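PDB 5XSW: chitinase from Thermococcus chitonophagus, which probably hydrolyses chitin as an endo-acting glycosidase, this chain being the C-terminal part of a longer protein, captured with N-acetylglucosamine units bound in its pocket. Local coordinates for residues T217-D222 with Y237-Q242; S177-W182 with E213-A218; I164-I169 with M181-K186. One frame throughout, in Å; residues are numbered along the deposited sequence.

Interaction 1 (T217-D222 with Y237-Q242); sequences TAVTKD and YYWPVQ. With NAG (2-acetamido-2-deoxy-beta-D-glucopyranose), chain C.
Val219 carries CG1 anti to its carbonyl carbon (chi1 -68°), which brings CG2 against the ring of Tyr237, itself turned the same way about its first bond (chi1 -69°); the two side chains cross at about a right angle. They flank a single antiparallel beta bridge, in which Thr220 and Tyr238 form a hydrogen-bonded pair and tie the chain just past strand 218-219 to the second arm of the beta hairpin 228-232/235-239. Tyr238 N donates to Thr220 O over 2.8 Å in a nearly straight bond (176°), while Thr220 N donates to Tyr238 O in return, less straight. Val219 CG2 sits 3.6 Å from Tyr237 CD2. Farther out on the same ring, the aliphatic chain of Lys221 runs past, with CG 3.6 Å from Tyr237 CE2 and CE beside the phenol oxygen, before its ammonium pairs with Glu235. The Tyr237 hydroxyl is itself hydrogen-bonded to Arg180. Thr220 starts an ST turn, its OG1 accepting from Asp222 N at 3.0 Å and also bonding to Ser178 O, while its methyl CG2 packs across Pro240 CG. At the other end Ala218 O lies at the edge of the Trp239 indole, 3.3 Å from CD1, and Val241 CG1 covers the centre of one indole face. Beyond this the chain enters the glycan pocket, where Gln242 OE1 lies 3.5 Å from C8, the acetamido methyl of NAG.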
# COMPACT_ATOMS: atom_id res chain seq x y z
N THR A 217 22.57 7.15 -7.30
CA THR A 217 23.29 8.40 -7.02
C THR A 217 24.74 8.12 -6.69
O THR A 217 25.37 8.89 -6.00
CB THR A 217 22.64 9.12 -5.81
OG1 THR A 217 22.51 8.12 -4.76
CG2 THR A 217 21.25 9.60 -6.18
N ALA A 218 25.27 7.00 -7.18
CA ALA A 218 26.66 6.71 -6.94
C ALA A 218 27.22 5.95 -8.13
O ALA A 218 26.50 5.21 -8.80
CB ALA A 218 26.85 5.90 -5.66
N VAL A 219 28.51 6.14 -8.40
CA VAL A 219 29.17 5.40 -9.48
C VAL A 219 30.35 4.71 -8.83
O VAL A 219 30.64 5.00 -7.69
CB VAL A 219 29.63 6.32 -10.65
CG1 VAL A 219 28.40 6.89 -11.39
CG2 VAL A 219 30.56 7.45 -10.10
N THR A 220 31.06 3.84 -9.57
CA THR A 220 32.18 3.12 -8.96
C THR A 220 33.23 2.81 -10.04
O THR A 220 32.90 2.67 -11.23
CB THR A 220 31.70 1.78 -8.25
OG1 THR A 220 32.83 1.09 -7.71
CG2 THR A 220 30.99 0.85 -9.24
N LYS A 221 34.49 2.71 -9.63
CA LYS A 221 35.54 2.16 -10.52
C LYS A 221 35.71 0.67 -10.38
O LYS A 221 36.54 0.10 -11.04
CB LYS A 221 36.88 2.82 -10.24
CG LYS A 221 36.86 4.31 -10.30
CD LYS A 221 38.27 4.85 -10.26
CE LYS A 221 38.37 6.26 -10.84
NZ LYS A 221 39.45 7.03 -10.13
N ASP A 222 34.95 0.04 -9.49
CA ASP A 222 35.02 -1.41 -9.26
C ASP A 222 34.65 -2.14 -10.52
O ASP A 222 33.52 -2.02 -11.00
CB ASP A 222 34.09 -1.84 -8.12
CG ASP A 222 34.39 -3.27 -7.60
OD1 ASP A 222 34.73 -4.15 -8.41
OD2 ASP A 222 34.27 -3.49 -6.39
N TYR A 237 33.87 5.85 -14.99
CA TYR A 237 33.16 5.18 -13.86
C TYR A 237 32.04 4.27 -14.41
O TYR A 237 31.56 4.49 -15.52
CB TYR A 237 32.56 6.21 -12.90
CG TYR A 237 33.56 7.02 -12.08
CD1 TYR A 237 34.15 8.17 -12.60
CD2 TYR A 237 33.95 6.61 -10.82
CE1 TYR A 237 35.06 8.90 -11.87
CE2 TYR A 237 34.84 7.34 -10.06
CZ TYR A 237 35.40 8.48 -10.60
OH TYR A 237 36.28 9.21 -9.88
N TYR A 238 31.60 3.28 -13.61
CA TYR A 238 30.41 2.51 -13.92
C TYR A 238 29.27 2.97 -13.03
O TYR A 238 29.48 3.22 -11.84
CB TYR A 238 30.70 0.98 -13.72
CG TYR A 238 31.95 0.60 -14.47
CD1 TYR A 238 31.96 0.59 -15.87
CD2 TYR A 238 33.16 0.38 -13.79
CE1 TYR A 238 33.19 0.30 -16.60
CE2 TYR A 238 34.38 0.11 -14.50
CZ TYR A 238 34.37 0.06 -15.90
OH TYR A 238 35.55 -0.22 -16.56
N TRP A 239 28.10 3.05 -13.62
CA TRP A 239 26.87 3.45 -12.91
C TRP A 239 25.96 2.22 -12.84
O TRP A 239 25.23 1.98 -13.77
CB TRP A 239 26.15 4.57 -13.69
CG TRP A 239 24.99 5.22 -12.96
CD1 TRP A 239 24.77 5.22 -11.61
CD2 TRP A 239 23.93 5.99 -13.54
NE1 TRP A 239 23.64 5.92 -11.32
CE2 TRP A 239 23.11 6.43 -12.48
CE3 TRP A 239 23.61 6.35 -14.84
CZ2 TRP A 239 21.95 7.19 -12.69
CZ3 TRP A 239 22.45 7.14 -15.07
CH2 TRP A 239 21.63 7.54 -13.98
N PRO A 240 26.04 1.43 -11.75
CA PRO A 240 25.35 0.12 -11.71
C PRO A 240 23.87 0.21 -11.39
O PRO A 240 23.31 -0.70 -10.78
CB PRO A 240 26.11 -0.64 -10.58
CG PRO A 240 27.42 0.22 -10.29
CD PRO A 240 26.90 1.66 -10.57
N VAL A 241 23.24 1.31 -11.77
CA VAL A 241 21.81 1.46 -11.57
C VAL A 241 20.97 0.52 -12.49
O VAL A 241 21.32 0.30 -13.66
CB VAL A 241 21.43 2.94 -11.83
CG1 VAL A 241 21.72 3.33 -13.29
CG2 VAL A 241 19.91 3.20 -11.57
N GLN A 242 19.87 -0.03 -12.00
CA GLN A 242 18.89 -0.67 -12.92
C GLN A 242 17.94 0.43 -13.29
O GLN A 242 16.95 0.68 -12.58
CB GLN A 242 18.15 -1.87 -12.28
CG GLN A 242 19.14 -2.98 -11.90
CD GLN A 242 18.52 -4.13 -11.08
OE1 GLN A 242 17.31 -4.36 -11.09
NE2 GLN A 242 19.36 -4.84 -10.39
C1 NAG C . 18.78 -3.60 -3.29
C2 NAG C . 17.48 -3.74 -3.98
C3 NAG C . 16.36 -3.09 -3.18
C4 NAG C . 16.32 -3.56 -1.75
C5 NAG C . 17.65 -3.34 -1.15
C6 NAG C . 17.63 -3.89 0.25
C7 NAG C . 17.23 -3.79 -6.50
C8 NAG C . 17.33 -3.04 -7.85
N2 NAG C . 17.58 -3.11 -5.32
O3 NAG C . 15.06 -3.32 -3.77
O4 NAG C . 15.43 -2.74 -0.97
O5 NAG C . 18.70 -4.06 -1.89
O6 NAG C . 18.98 -3.72 0.66
O7 NAG C . 16.83 -4.96 -6.40

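Interaction 2 (S177-W182 with E213-A218); sequences SSARMW and ENWGTA. With NAG (2-acetamido-2-deoxy-beta-D-glucopyranose), chain C.
Met181 and Ala218 form an antiparallel non-hydrogen-bonded pair with CA atoms 4.2 Å apart, joining strand 179-181 to the short strand that follows helix 203-214. Between that helix and the strand the chain turns at Trp215, whose phi is positive (54°). Beside the pair Trp182 N donates to Thr217 O at 2.9 Å, straight at the hydrogen (168°) although the donor stands well above the carbonyl plane; the backbones of Arg180 and Val219 are bonded as well. CA-H contacts add to this, Ala218 CA lying 3.3 Å from Arg180 O. The Met181 chain is bent at both chi2 and chi3, which curls its methyl back over the partner backbone. CE thereby comes within 3.3 Å of Thr217 O, and SD lies 3.9 Å from Ala218 CB. Replacing Met181 with an alanine removes the sulfur and methyl and would probably open a gap beside Ala218 CB, with Thr217 O losing its apolar cover. Two residues earlier in the strand, Ala179 CB meets Trp215 CZ3 at 4.0 Å, whereas the edge of the Trp182 indole, through CD1, faces Ala218 N in its plane. The helix end also holds the sugar: NAG N2 donates to Glu213 O at 2.7 Å, and NAG O4 donates to Glu213 OE2. Gln251 and Phe371 of the same chain and Arg338 of the second subunit also bond to this sugar. Strand 179-181 runs as the middle strand of a three-stranded sheet between 168-169 and 218-219, with Ala211 of helix 203-214 packed on Met181 and Ala218, while Arg180 and Trp182 rest on strand 228-232.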
# COMPACT_ATOMS: atom_id res chain seq x y z
N SER A 177 34.04 -2.25 -3.96
CA SER A 177 35.14 -1.90 -3.05
C SER A 177 35.13 -0.43 -2.67
O SER A 177 35.64 -0.04 -1.60
CB SER A 177 36.50 -2.25 -3.69
OG SER A 177 36.53 -1.73 -5.02
N SER A 178 34.58 0.42 -3.55
CA SER A 178 34.50 1.85 -3.25
C SER A 178 33.43 2.49 -4.17
O SER A 178 32.93 1.85 -5.10
CB SER A 178 35.85 2.51 -3.45
OG SER A 178 36.13 2.53 -4.83
N ALA A 179 33.05 3.73 -3.89
CA ALA A 179 32.08 4.40 -4.75
C ALA A 179 32.34 5.91 -4.73
O ALA A 179 33.13 6.39 -3.94
CB ALA A 179 30.63 4.08 -4.28
N ARG A 180 31.64 6.64 -5.60
CA ARG A 180 31.65 8.10 -5.55
C ARG A 180 30.25 8.60 -5.75
O ARG A 180 29.57 8.18 -6.69
CB ARG A 180 32.58 8.63 -6.65
CG ARG A 180 32.49 10.13 -6.92
CD ARG A 180 33.45 10.49 -8.15
NE ARG A 180 33.29 11.92 -8.45
CZ ARG A 180 34.20 12.65 -9.09
NH1 ARG A 180 35.32 12.08 -9.53
NH2 ARG A 180 33.96 13.93 -9.29
N MET A 181 29.80 9.50 -4.89
CA MET A 181 28.43 10.04 -5.03
C MET A 181 28.36 10.97 -6.23
O MET A 181 29.33 11.70 -6.50
CB MET A 181 28.03 10.77 -3.74
CG MET A 181 28.20 9.90 -2.48
SD MET A 181 27.25 8.30 -2.57
CE MET A 181 25.55 8.88 -2.67
N TRP A 182 27.24 10.96 -6.94
CA TRP A 182 27.04 11.88 -8.07
C TRP A 182 25.56 12.13 -8.22
O TRP A 182 24.70 11.33 -7.79
CB TRP A 182 27.66 11.34 -9.40
CG TRP A 182 26.74 10.49 -10.22
CD1 TRP A 182 26.10 9.34 -9.80
CD2 TRP A 182 26.37 10.68 -11.58
NE1 TRP A 182 25.36 8.81 -10.82
CE2 TRP A 182 25.52 9.60 -11.93
CE3 TRP A 182 26.69 11.65 -12.56
CZ2 TRP A 182 24.95 9.48 -13.20
CZ3 TRP A 182 26.10 11.53 -13.83
CH2 TRP A 182 25.25 10.45 -14.13
N GLU A 213 19.71 1.63 -2.41
CA GLU A 213 18.54 0.94 -3.02
C GLU A 213 18.78 0.50 -4.44
O GLU A 213 18.31 -0.58 -4.84
CB GLU A 213 17.31 1.84 -3.01
CG GLU A 213 16.75 2.02 -1.56
CD GLU A 213 16.11 0.77 -0.99
OE1 GLU A 213 15.68 0.86 0.19
OE2 GLU A 213 15.96 -0.26 -1.74
N ASN A 214 19.44 1.34 -5.25
CA ASN A 214 19.61 0.99 -6.68
C ASN A 214 20.70 1.78 -7.36
O ASN A 214 20.58 2.11 -8.54
CB ASN A 214 18.24 1.20 -7.39
CG ASN A 214 18.16 0.62 -8.82
OD1 ASN A 214 18.95 -0.24 -9.22
ND2 ASN A 214 17.17 1.11 -9.60
N TRP A 215 21.75 2.11 -6.61
CA TRP A 215 22.90 2.80 -7.20
C TRP A 215 22.42 4.08 -7.92
O TRP A 215 22.99 4.45 -8.92
CB TRP A 215 23.64 1.88 -8.21
CG TRP A 215 24.56 0.88 -7.60
CD1 TRP A 215 24.27 -0.47 -7.31
CD2 TRP A 215 25.91 1.10 -7.13
NE1 TRP A 215 25.40 -1.07 -6.80
CE2 TRP A 215 26.40 -0.14 -6.66
CE3 TRP A 215 26.77 2.22 -7.11
CZ2 TRP A 215 27.71 -0.31 -6.16
CZ3 TRP A 215 28.09 2.05 -6.63
CH2 TRP A 215 28.53 0.80 -6.12
N GLY A 216 21.36 4.73 -7.43
CA GLY A 216 20.78 5.81 -8.24
C GLY A 216 21.73 7.01 -8.32
O GLY A 216 21.76 7.74 -9.31
N THR A 217 22.57 7.15 -7.30
CA THR A 217 23.29 8.40 -7.02
C THR A 217 24.74 8.12 -6.69
O THR A 217 25.37 8.89 -6.00
CB THR A 217 22.64 9.12 -5.81
OG1 THR A 217 22.51 8.12 -4.76
CG2 THR A 217 21.25 9.60 -6.18
N ALA A 218 25.27 7.00 -7.18
CA ALA A 218 26.66 6.71 -6.94
C ALA A 218 27.22 5.95 -8.13
O ALA A 218 26.50 5.21 -8.80
CB ALA A 218 26.85 5.90 -5.66
C1 NAG C . 18.78 -3.60 -3.29
C2 NAG C . 17.48 -3.74 -3.98
C3 NAG C . 16.36 -3.09 -3.18
C4 NAG C . 16.32 -3.56 -1.75
C5 NAG C . 17.65 -3.34 -1.15
C6 NAG C . 17.63 -3.89 0.25
C7 NAG C . 17.23 -3.79 -6.50
C8 NAG C . 17.33 -3.04 -7.85
N2 NAG C . 17.58 -3.11 -5.32
O3 NAG C . 15.06 -3.32 -3.77
O4 NAG C . 15.43 -2.74 -0.97
O5 NAG C . 18.70 -4.06 -1.89
O6 NAG C . 18.98 -3.72 0.66
O7 NAG C . 16.83 -4.96 -6.40

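Interaction 3 (I164-I169 with M181-K186); sequences IGLADI and MWVPNK
Met181, Leu166 and Val183 carry most of this contact. Met181 N donates to Ala167 O at 3.2 Å in an essentially straight bond (179°), and the CG of the same residue leans 3.6 Å from that oxygen, so one carbonyl is met by both the backbone and the side chain of Met181. Leu166 lies at the centre of an inverse gamma turn, closed by a weak bond from Ala167 N to Gly165 O. The turn sets Leu166 CB 3.6 Å from Met181 O. With CG anti to its carbonyl carbon (chi1 -49°), Leu166 brings its CD2 branch to Val183 CG2, 3.9 Å away. Val183 holds CG1 anti to its backbone N (chi1 169°), leaving CG2 to face the other segment. There CG2 also approaches Ile164 CG2 at 4.2 Å, and both Leu166 and Ile164 cross the valine at about a right angle. Arg391 bonds to Leu166 O and forms a salt bridge with Asp168, while Val183 also packs on Met207 of helix 203-214. After Val183 the chain reaches Asn185, the N-cap of helix 186-199. Strand 168-169 is an outer strand, antiparallel to the central strand 179-181 of a small three-stranded sheet, and the inverse gamma turn before it packs on Met181 and the loop leading to helix 186-199.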
# COMPACT_ATOMS: atom_id res chain seq x y z
N ILE A 164 25.12 19.54 -1.25
CA ILE A 164 25.15 18.11 -1.46
C ILE A 164 26.62 17.73 -1.58
O ILE A 164 27.32 18.19 -2.48
CB ILE A 164 24.41 17.70 -2.74
CG1 ILE A 164 22.92 18.03 -2.63
CG2 ILE A 164 24.61 16.22 -3.02
CD1 ILE A 164 22.16 17.87 -3.92
N GLY A 165 27.09 16.88 -0.67
CA GLY A 165 28.50 16.55 -0.65
C GLY A 165 28.78 15.32 -1.48
O GLY A 165 28.42 14.21 -1.10
N LEU A 166 29.45 15.52 -2.60
CA LEU A 166 29.78 14.43 -3.50
C LEU A 166 31.07 13.78 -3.04
O LEU A 166 32.09 13.84 -3.71
CB LEU A 166 29.90 14.93 -4.93
CG LEU A 166 28.73 15.80 -5.39
CD1 LEU A 166 28.97 16.36 -6.78
CD2 LEU A 166 27.43 15.01 -5.35
N ALA A 167 31.01 13.15 -1.87
CA ALA A 167 32.16 12.51 -1.26
C ALA A 167 32.56 11.21 -1.94
O ALA A 167 31.72 10.51 -2.50
CB ALA A 167 31.91 12.26 0.22
N ASP A 168 33.84 10.88 -1.88
CA ASP A 168 34.29 9.54 -2.17
C ASP A 168 33.78 8.66 -1.02
O ASP A 168 33.98 8.98 0.15
CB ASP A 168 35.81 9.48 -2.26
CG ASP A 168 36.33 9.90 -3.63
OD1 ASP A 168 35.52 10.06 -4.56
OD2 ASP A 168 37.55 10.07 -3.77
N ILE A 169 33.37 7.44 -1.33
CA ILE A 169 32.82 6.54 -0.33
C ILE A 169 33.75 5.33 -0.16
O ILE A 169 34.02 4.63 -1.14
CB ILE A 169 31.40 6.05 -0.73
CG1 ILE A 169 30.45 7.24 -0.87
CG2 ILE A 169 30.87 5.05 0.31
CD1 ILE A 169 30.36 8.08 0.42
N MET A 181 29.80 9.50 -4.89
CA MET A 181 28.43 10.04 -5.03
C MET A 181 28.36 10.97 -6.23
O MET A 181 29.33 11.70 -6.50
CB MET A 181 28.03 10.77 -3.74
CG MET A 181 28.20 9.90 -2.48
SD MET A 181 27.25 8.30 -2.57
CE MET A 181 25.55 8.88 -2.67
N TRP A 182 27.24 10.96 -6.94
CA TRP A 182 27.04 11.88 -8.07
C TRP A 182 25.56 12.13 -8.22
O TRP A 182 24.70 11.33 -7.79
CB TRP A 182 27.66 11.34 -9.40
CG TRP A 182 26.74 10.49 -10.22
CD1 TRP A 182 26.10 9.34 -9.80
CD2 TRP A 182 26.37 10.68 -11.58
NE1 TRP A 182 25.36 8.81 -10.82
CE2 TRP A 182 25.52 9.60 -11.93
CE3 TRP A 182 26.69 11.65 -12.56
CZ2 TRP A 182 24.95 9.48 -13.20
CZ3 TRP A 182 26.10 11.53 -13.83
CH2 TRP A 182 25.25 10.45 -14.13
N VAL A 183 25.25 13.29 -8.77
CA VAL A 183 23.89 13.72 -8.98
C VAL A 183 23.61 13.50 -10.47
O VAL A 183 24.23 14.16 -11.31
CB VAL A 183 23.72 15.22 -8.61
CG1 VAL A 183 22.36 15.71 -9.11
CG2 VAL A 183 23.89 15.41 -7.04
N PRO A 184 22.68 12.58 -10.82
CA PRO A 184 22.49 12.28 -12.26
C PRO A 184 22.09 13.46 -13.14
O PRO A 184 22.52 13.53 -14.28
CB PRO A 184 21.34 11.23 -12.25
CG PRO A 184 21.55 10.50 -10.91
CD PRO A 184 21.94 11.63 -9.95
N ASN A 185 21.24 14.36 -12.65
CA ASN A 185 20.92 15.56 -13.44
C ASN A 185 20.32 16.61 -12.54
O ASN A 185 20.02 16.35 -11.37
CB ASN A 185 19.96 15.25 -14.59
CG ASN A 185 18.62 14.67 -14.10
OD1 ASN A 185 17.83 15.37 -13.49
ND2 ASN A 185 18.31 13.42 -14.49
N LYS A 186 20.12 17.80 -13.10
CA LYS A 186 19.76 18.94 -12.28
C LYS A 186 18.30 18.90 -11.94
O LYS A 186 17.88 19.59 -11.01
CB LYS A 186 20.10 20.24 -13.06
CG LYS A 186 19.25 20.37 -14.33
CD LYS A 186 19.59 21.69 -15.09
CE LYS A 186 20.94 21.69 -15.76
NZ LYS A 186 20.93 22.79 -16.81

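The three contacts follow one another across a small sheet and the hairpin attached to it. Interactions 1 and 2 share Thr217 and Ala218, with centres about 6 Å apart; interactions 2 and 3 share Met181 and Trp182, at about 8 Å. The centres of interactions 1 and 3 are about 11 Å apart, yet they touch through the edge-to-face indoles of Trp182 and Trp239. Asp222 OD2 lies 2.7 Å from Ser177 N, a probable hydrogen bond between interactions 1 and 2. Both of these reach the glycan pocket, and the side chain of Trp215 is about 4 Å from a second sugar, NDG. Interaction 3 stands back from it, the Ile169 side chain being about 12 Å from NDG.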